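Putative 2OG-Fe(II) oxygenase family protein (Caulobacter crescentus CB15, PDB 3OOX) probably acts as an iron(II)- and 2-oxoglutarate-dependent oxygenase, and may form ethylene from 2-oxoglutarate with coupled oxidation of L-arginine. Local coordinates at residues 76-82 with 95-100; 100-104 with 166-170. All blocks are in the same frame, centred on the assembly; numbering follows the deposited sequence.

Interaction 1: residues 76-82 with 95-100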
loop_
_atom_site.group_PDB
_atom_site.type_symbol
_atom_site.label_atom_id
_atom_site.label_comp_id
_atom_site.label_asym_id
_atom_site.label_seq_id
_atom_site.Cartn_x
_atom_site.Cartn_y
_atom_site.Cartn_z
ATOM N N ALA A 76 -13.752 6.608 -1.824
ATOM C CA ALA A 76 -12.593 6.403 -2.639
ATOM C C ALA A 76 -11.737 7.664 -2.808
ATOM O O ALA A 76 -10.559 7.583 -3.171
ATOM C CB ALA A 76 -13.037 5.898 -4.030
ATOM N N ARG A 77 -12.350 8.824 -2.564
ATOM C CA ARG A 77 -11.630 10.102 -2.550
ATOM C C ARG A 77 -12.085 10.857 -1.328
ATOM O O ARG A 77 -13.208 10.723 -0.915
ATOM C CB ARG A 77 -11.970 10.912 -3.808
ATOM C CG ARG A 77 -11.628 10.233 -5.152
ATOM C CD ARG A 77 -10.161 10.131 -5.398
ATOM N NE ARG A 77 -9.844 9.483 -6.688
ATOM C CZ ARG A 77 -9.545 8.194 -6.842
ATOM N NH1 ARG A 77 -9.516 7.351 -5.810
ATOM N NH2 ARG A 77 -9.250 7.709 -8.052
ATOM N N GLY A 78 -11.189 11.640 -0.728
ATOM C CA GLY A 78 -11.579 12.423 0.435
ATOM C C GLY A 78 -11.651 11.646 1.741
ATOM O O GLY A 78 -10.880 10.719 1.977
ATOM N N TYR A 79 -12.567 12.072 2.603
ATOM C CA TYR A 79 -12.572 11.698 4.009
ATOM C C TYR A 79 -13.556 10.562 4.286
ATOM O O TYR A 79 -14.659 10.518 3.738
ATOM C CB TYR A 79 -12.946 12.935 4.824
ATOM C CG TYR A 79 -13.063 12.703 6.301
ATOM C CD1 TYR A 79 -11.952 12.336 7.040
ATOM C CD2 TYR A 79 -14.260 12.896 6.951
ATOM C CE1 TYR A 79 -12.035 12.135 8.415
ATOM C CE2 TYR A 79 -14.375 12.697 8.343
ATOM C CZ TYR A 79 -13.250 12.296 9.050
ATOM O OH TYR A 79 -13.336 12.101 10.420
ATOM N N ILE A 80 -13.155 9.642 5.181
ATOM C CA ILE A 80 -14.050 8.634 5.722
ATOM C C ILE A 80 -14.021 8.788 7.246
ATOM O O ILE A 80 -12.959 8.674 7.863
ATOM C CB ILE A 80 -13.603 7.195 5.365
ATOM C CG1 ILE A 80 -13.479 7.016 3.839
ATOM C CG2 ILE A 80 -14.573 6.194 5.984
ATOM C CD1 ILE A 80 -12.959 5.626 3.413
ATOM N N PRO A 81 -15.178 9.053 7.838
ATOM C CA PRO A 81 -15.248 9.221 9.286
ATOM C C PRO A 81 -15.213 7.923 10.059
ATOM O O PRO A 81 -15.286 6.854 9.488
ATOM C CB PRO A 81 -16.590 9.924 9.487
ATOM C CG PRO A 81 -17.421 9.399 8.439
ATOM C CD PRO A 81 -16.512 9.225 7.233
ATOM N N PHE A 82 -15.098 8.052 11.374
ATOM C CA PHE A 82 -15.244 6.924 12.282
ATOM C C PHE A 82 -16.553 6.208 12.002
ATOM O O PHE A 82 -17.557 6.843 11.704
ATOM C CB PHE A 82 -15.180 7.403 13.753
ATOM C CG PHE A 82 -13.919 8.147 14.084
ATOM C CD1 PHE A 82 -12.690 7.518 14.027
ATOM C CD2 PHE A 82 -13.954 9.493 14.420
ATOM C CE1 PHE A 82 -11.516 8.187 14.308
ATOM C CE2 PHE A 82 -12.774 10.182 14.706
ATOM C CZ PHE A 82 -11.553 9.522 14.652
ATOM N N LEU A 95 -11.923 2.571 16.120
ATOM C CA LEU A 95 -12.020 3.957 15.677
ATOM C C LEU A 95 -10.812 4.353 14.853
ATOM O O LEU A 95 -9.680 4.453 15.358
ATOM C CB LEU A 95 -12.151 4.905 16.862
ATOM C CG LEU A 95 -13.436 4.694 17.655
ATOM C CD1 LEU A 95 -13.401 5.529 18.949
ATOM C CD2 LEU A 95 -14.679 5.023 16.836
ATOM N N LYS A 96 -11.059 4.570 13.561
ATOM C CA LYS A 96 -10.027 5.034 12.662
ATOM C C LYS A 96 -10.708 5.890 11.593
ATOM O O LYS A 96 -11.881 5.661 11.241
ATOM C CB LYS A 96 -9.283 3.850 12.087
ATOM C CG LYS A 96 -10.146 2.959 11.200
ATOM C CD LYS A 96 -9.677 1.528 11.153
ATOM C CE LYS A 96 -10.654 0.638 10.372
ATOM N NZ LYS A 96 -11.820 0.165 11.161
ATOM N N GLU A 97 -9.981 6.881 11.102
ATOM C CA GLU A 97 -10.493 7.782 10.093
ATOM C C GLU A 97 -9.481 7.854 8.956
ATOM O O GLU A 97 -8.286 7.642 9.164
ATOM C CB GLU A 97 -10.795 9.166 10.681
ATOM C CG GLU A 97 -9.615 9.837 11.384
ATOM C CD GLU A 97 -9.959 11.164 12.011
ATOM O OE1 GLU A 97 -10.966 11.783 11.600
ATOM O OE2 GLU A 97 -9.190 11.578 12.907
ATOM N N PHE A 98 -9.956 8.116 7.743
ATOM C CA PHE A 98 -9.163 8.010 6.524
ATOM C C PHE A 98 -9.251 9.274 5.671
ATOM O O PHE A 98 -10.291 9.917 5.636
ATOM C CB PHE A 98 -9.721 6.917 5.590
ATOM C CG PHE A 98 -9.730 5.496 6.175
ATOM C CD1 PHE A 98 -10.716 5.085 7.059
ATOM C CD2 PHE A 98 -8.831 4.555 5.728
ATOM C CE1 PHE A 98 -10.749 3.803 7.529
ATOM C CE2 PHE A 98 -8.851 3.241 6.194
ATOM C CZ PHE A 98 -9.792 2.876 7.106
ATOM N N TRP A 99 -8.192 9.505 4.904
ATOM C CA TRP A 99 -8.220 10.383 3.738
ATOM C C TRP A 99 -7.636 9.594 2.569
ATOM O O TRP A 99 -6.578 8.986 2.714
ATOM C CB TRP A 99 -7.363 11.643 3.950
ATOM C CG TRP A 99 -7.459 12.560 2.765
ATOM C CD1 TRP A 99 -6.702 12.521 1.622
ATOM C CD2 TRP A 99 -8.395 13.629 2.596
ATOM N NE1 TRP A 99 -7.106 13.508 0.750
ATOM C CE2 TRP A 99 -8.149 14.195 1.326
ATOM C CE3 TRP A 99 -9.400 14.188 3.402
ATOM C CZ2 TRP A 99 -8.891 15.292 0.845
ATOM C CZ3 TRP A 99 -10.148 15.281 2.909
ATOM C CH2 TRP A 99 -9.875 15.815 1.648
ATOM N N HIS A 100 -8.303 9.598 1.435
ATOM C CA HIS A 100 -7.763 8.967 0.247
ATOM C C HIS A 100 -7.517 9.955 -0.884
ATOM O O HIS A 100 -8.406 10.734 -1.239
ATOM C CB HIS A 100 -8.715 7.892 -0.249
ATOM C CG HIS A 100 -8.733 6.688 0.629
ATOM N ND1 HIS A 100 -9.894 6.154 1.137
ATOM C CD2 HIS A 100 -7.719 5.925 1.107
ATOM C CE1 HIS A 100 -9.593 5.097 1.882
ATOM N NE2 HIS A 100 -8.278 4.939 1.884
HETATM O O HOH W 1 -13.620 4.765 9.381
#
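Strands 78-80 and 97-101 form an antiparallel ladder at the edge of the main sheet. Gly78 and His100 are a hydrogen-bonded pair, joined by Gly78 N to His100 O at 3.0 Å and by His100 N to Gly78 O. Ile80 and Phe98 make the second such pair, with Ile80 N to Phe98 O at 2.9 Å. Between them Tyr79 and Trp99 are a non-hydrogen-bonded pair. Trp99 lays its six-membered ring over Gly78, whose CA sits 3.8 Å from the ring centroid in a CH-pi contact. On the other face of the sheet, Ile80 CD1 meets the edge of the His100 ring. The two strands extend the main sheet, whose strands from 170-176 onward probably belong to the double-stranded beta-helix, as in other 2-oxoglutarate oxygenases; 78-80 is one of its two edge strands. Tyr79 has CG anti to the backbone N (chi1 177°), and its ring reaches along to Glu97. Tyr79 OH donates to Glu97 OE1 at 2.7 Å, close to the C-O axis. A phenylalanine in place of Tyr79 would probably leave this oxygen with one donor fewer and the carboxylate less firmly placed. Lys66 also pairs with OE1, and His175 holds OE2. Glu97 CB lies over one face of the Phe82 ring.

Interaction 2: residues 100-104 with 166-170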
loop_
_atom_site.group_PDB
_atom_site.type_symbol
_atom_site.label_atom_id
_atom_site.label_comp_id
_atom_site.label_asym_id
_atom_site.label_seq_id
_atom_site.Cartn_x
_atom_site.Cartn_y
_atom_site.Cartn_z
ATOM N N HIS A 100 -8.303 9.598 1.435
ATOM C CA HIS A 100 -7.763 8.967 0.247
ATOM C C HIS A 100 -7.517 9.955 -0.884
ATOM O O HIS A 100 -8.406 10.734 -1.239
ATOM C CB HIS A 100 -8.715 7.892 -0.249
ATOM C CG HIS A 100 -8.733 6.688 0.629
ATOM N ND1 HIS A 100 -9.894 6.154 1.137
ATOM C CD2 HIS A 100 -7.719 5.925 1.107
ATOM C CE1 HIS A 100 -9.593 5.097 1.882
ATOM N NE2 HIS A 100 -8.278 4.939 1.884
HETATM N N MSE A 101 -6.307 9.883 -1.417
HETATM C CA MSE A 101 -5.918 10.639 -2.592
HETATM C C MSE A 101 -5.649 9.660 -3.711
HETATM O O MSE A 101 -4.824 8.763 -3.558
HETATM C CB MSE A 101 -4.654 11.464 -2.319
HETATM C CG MSE A 101 -4.192 12.275 -3.554
HETATM SE SE MSE A 101 -2.410 12.972 -3.327
HETATM C CE MSE A 101 -2.058 13.255 -5.247
ATOM N N GLY A 102 -6.334 9.872 -4.837
ATOM C CA GLY A 102 -6.062 9.132 -6.063
ATOM C C GLY A 102 -5.157 9.915 -6.989
ATOM O O GLY A 102 -4.644 10.977 -6.641
ATOM N N ARG A 103 -5.004 9.424 -8.220
ATOM C CA ARG A 103 -4.165 10.107 -9.215
ATOM C C ARG A 103 -4.832 11.380 -9.719
ATOM O O ARG A 103 -6.007 11.352 -10.033
ATOM C CB ARG A 103 -3.908 9.189 -10.412
ATOM C CG ARG A 103 -2.861 9.799 -11.354
ATOM C CD ARG A 103 -2.314 8.821 -12.356
ATOM N NE ARG A 103 -1.459 7.808 -11.717
ATOM C CZ ARG A 103 -0.235 7.972 -11.260
ATOM N NH1 ARG A 103 0.403 9.120 -11.420
ATOM N NH2 ARG A 103 0.373 6.944 -10.684
ATOM N N ASP A 104 -4.040 12.445 -9.822
ATOM C CA ASP A 104 -4.469 13.673 -10.511
ATOM C C ASP A 104 -4.169 13.458 -11.989
ATOM O O ASP A 104 -2.994 13.355 -12.376
ATOM C CB ASP A 104 -3.674 14.897 -10.059
ATOM C CG ASP A 104 -4.173 15.495 -8.753
ATOM O OD1 ASP A 104 -5.397 15.522 -8.508
ATOM O OD2 ASP A 104 -3.316 15.982 -7.986
ATOM N N ASP A 166 0.114 6.110 -15.229
ATOM C CA ASP A 166 -1.228 6.575 -14.894
ATOM C C ASP A 166 -2.041 5.537 -14.117
ATOM O O ASP A 166 -3.272 5.572 -14.155
ATOM C CB ASP A 166 -1.996 7.075 -16.137
ATOM C CG ASP A 166 -1.356 8.325 -16.769
ATOM O OD1 ASP A 166 -0.657 9.013 -16.037
ATOM O OD2 ASP A 166 -1.544 8.545 -17.975
ATOM N N GLY A 167 -1.343 4.720 -13.338
ATOM C CA GLY A 167 -2.002 3.692 -12.541
ATOM C C GLY A 167 -2.969 4.279 -11.523
ATOM O O GLY A 167 -2.761 5.383 -11.037
ATOM N N ASN A 168 -3.986 3.497 -11.173
ATOM C CA ASN A 168 -5.096 3.934 -10.316
ATOM C C ASN A 168 -4.684 3.816 -8.852
ATOM O O ASN A 168 -5.375 3.201 -8.037
ATOM C CB ASN A 168 -6.327 3.094 -10.600
ATOM C CG ASN A 168 -7.614 3.748 -10.153
ATOM O OD1 ASN A 168 -7.651 4.839 -9.558
ATOM N ND2 ASN A 168 -8.720 3.047 -10.455
ATOM N N SER A 169 -3.540 4.403 -8.537
ATOM C CA SER A 169 -2.916 4.281 -7.234
ATOM C C SER A 169 -3.516 5.227 -6.223
ATOM O O SER A 169 -4.009 6.313 -6.567
ATOM C CB SER A 169 -1.392 4.473 -7.348
ATOM O OG SER A 169 -0.856 3.500 -8.248
ATOM N N VAL A 170 -3.455 4.818 -4.961
ATOM C CA VAL A 170 -4.094 5.584 -3.879
ATOM C C VAL A 170 -3.106 5.747 -2.742
ATOM O O VAL A 170 -2.540 4.773 -2.263
ATOM C CB VAL A 170 -5.356 4.907 -3.402
ATOM C CG1 VAL A 170 -5.919 5.621 -2.153
ATOM C CG2 VAL A 170 -6.438 4.871 -4.495
HETATM O O HOH W 2 -6.100 6.713 -8.372
HETATM O O HOH W 3 0.762 4.097 -10.229
#
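Arg103 reaches across to the loop 166-170 and makes the one direct hydrogen bond between the two segments. Its NE donates to Gly167 O at 2.8 Å, and the bond is nearly straight (165°). The oxygen lies close to the guanidinium plane. Gly167 O also accepts from Ser169 N, within an inverse gamma turn centred on Asn168, and so is gripped by two donors. The Arg103 chain leaves extended, with CG anti to the backbone N (chi1 -171°), and bends at chi3 (-70°), which brings NE to the carbonyl. Asp139 takes NH2 in a salt bridge.

Two waters add to the polar contact. One accepts from Arg103 N and donates to Asn168 OD1 and, at 2.8 Å, to Ser169 O. The other links Ser169 OG to Arg103 NH2, but its bond to NH2 is weak. Ser169 OG is also hydrogen-bonded to His270 N.

The charge contact is loose. Arg103 NE and Asp166 OD1 are 4.6 Å apart, and the oxygen lies well out of the guanidinium plane. Asp166 OD2 is hydrogen-bonded to His109.

Packing carries the rest. Arg103 CD rests on Asp166 CA at 3.6 Å. Val170 CG1 touches His100 CD2 at 3.7 Å. Two CA-H...O contacts join the backbones, from Val170 CA to Met101 O at 3.3 Å and from Gly102 CA to Ser169 O. The selenomethionine side chain of Met101 leads off to helix 127-152.

The two segments run antiparallel where the N-terminal strand 97-101 is added beside strand 170-176, probably part of the double-stranded beta-helix, as in this family.

Overall arrangement
Interactions 1 and 2 lie along one strand, 97-101, and share His100. Their centres are about 15 Å apart. Interaction 1 pairs this strand with the edge strand 78-80. Interaction 2 lies on its other side, where strand 170-176 begins. The His100 ring touches Ile80 in interaction 1 and Val170 in interaction 2; its ND1 is bonded to Gly75 O and its NE2 to Arg172 NE. Arg77 also bridges them by packing: its CZ is 3.7 Å from Gly102 CA, and its NH2 is 3.6 Å from Asn168 OD1. A 1,2-ethanediol, probably from the crystallisation liquor, lies about 4 Å from the Arg77 side chain. Both contacts thus use a strand added beside the probable catalytic fold.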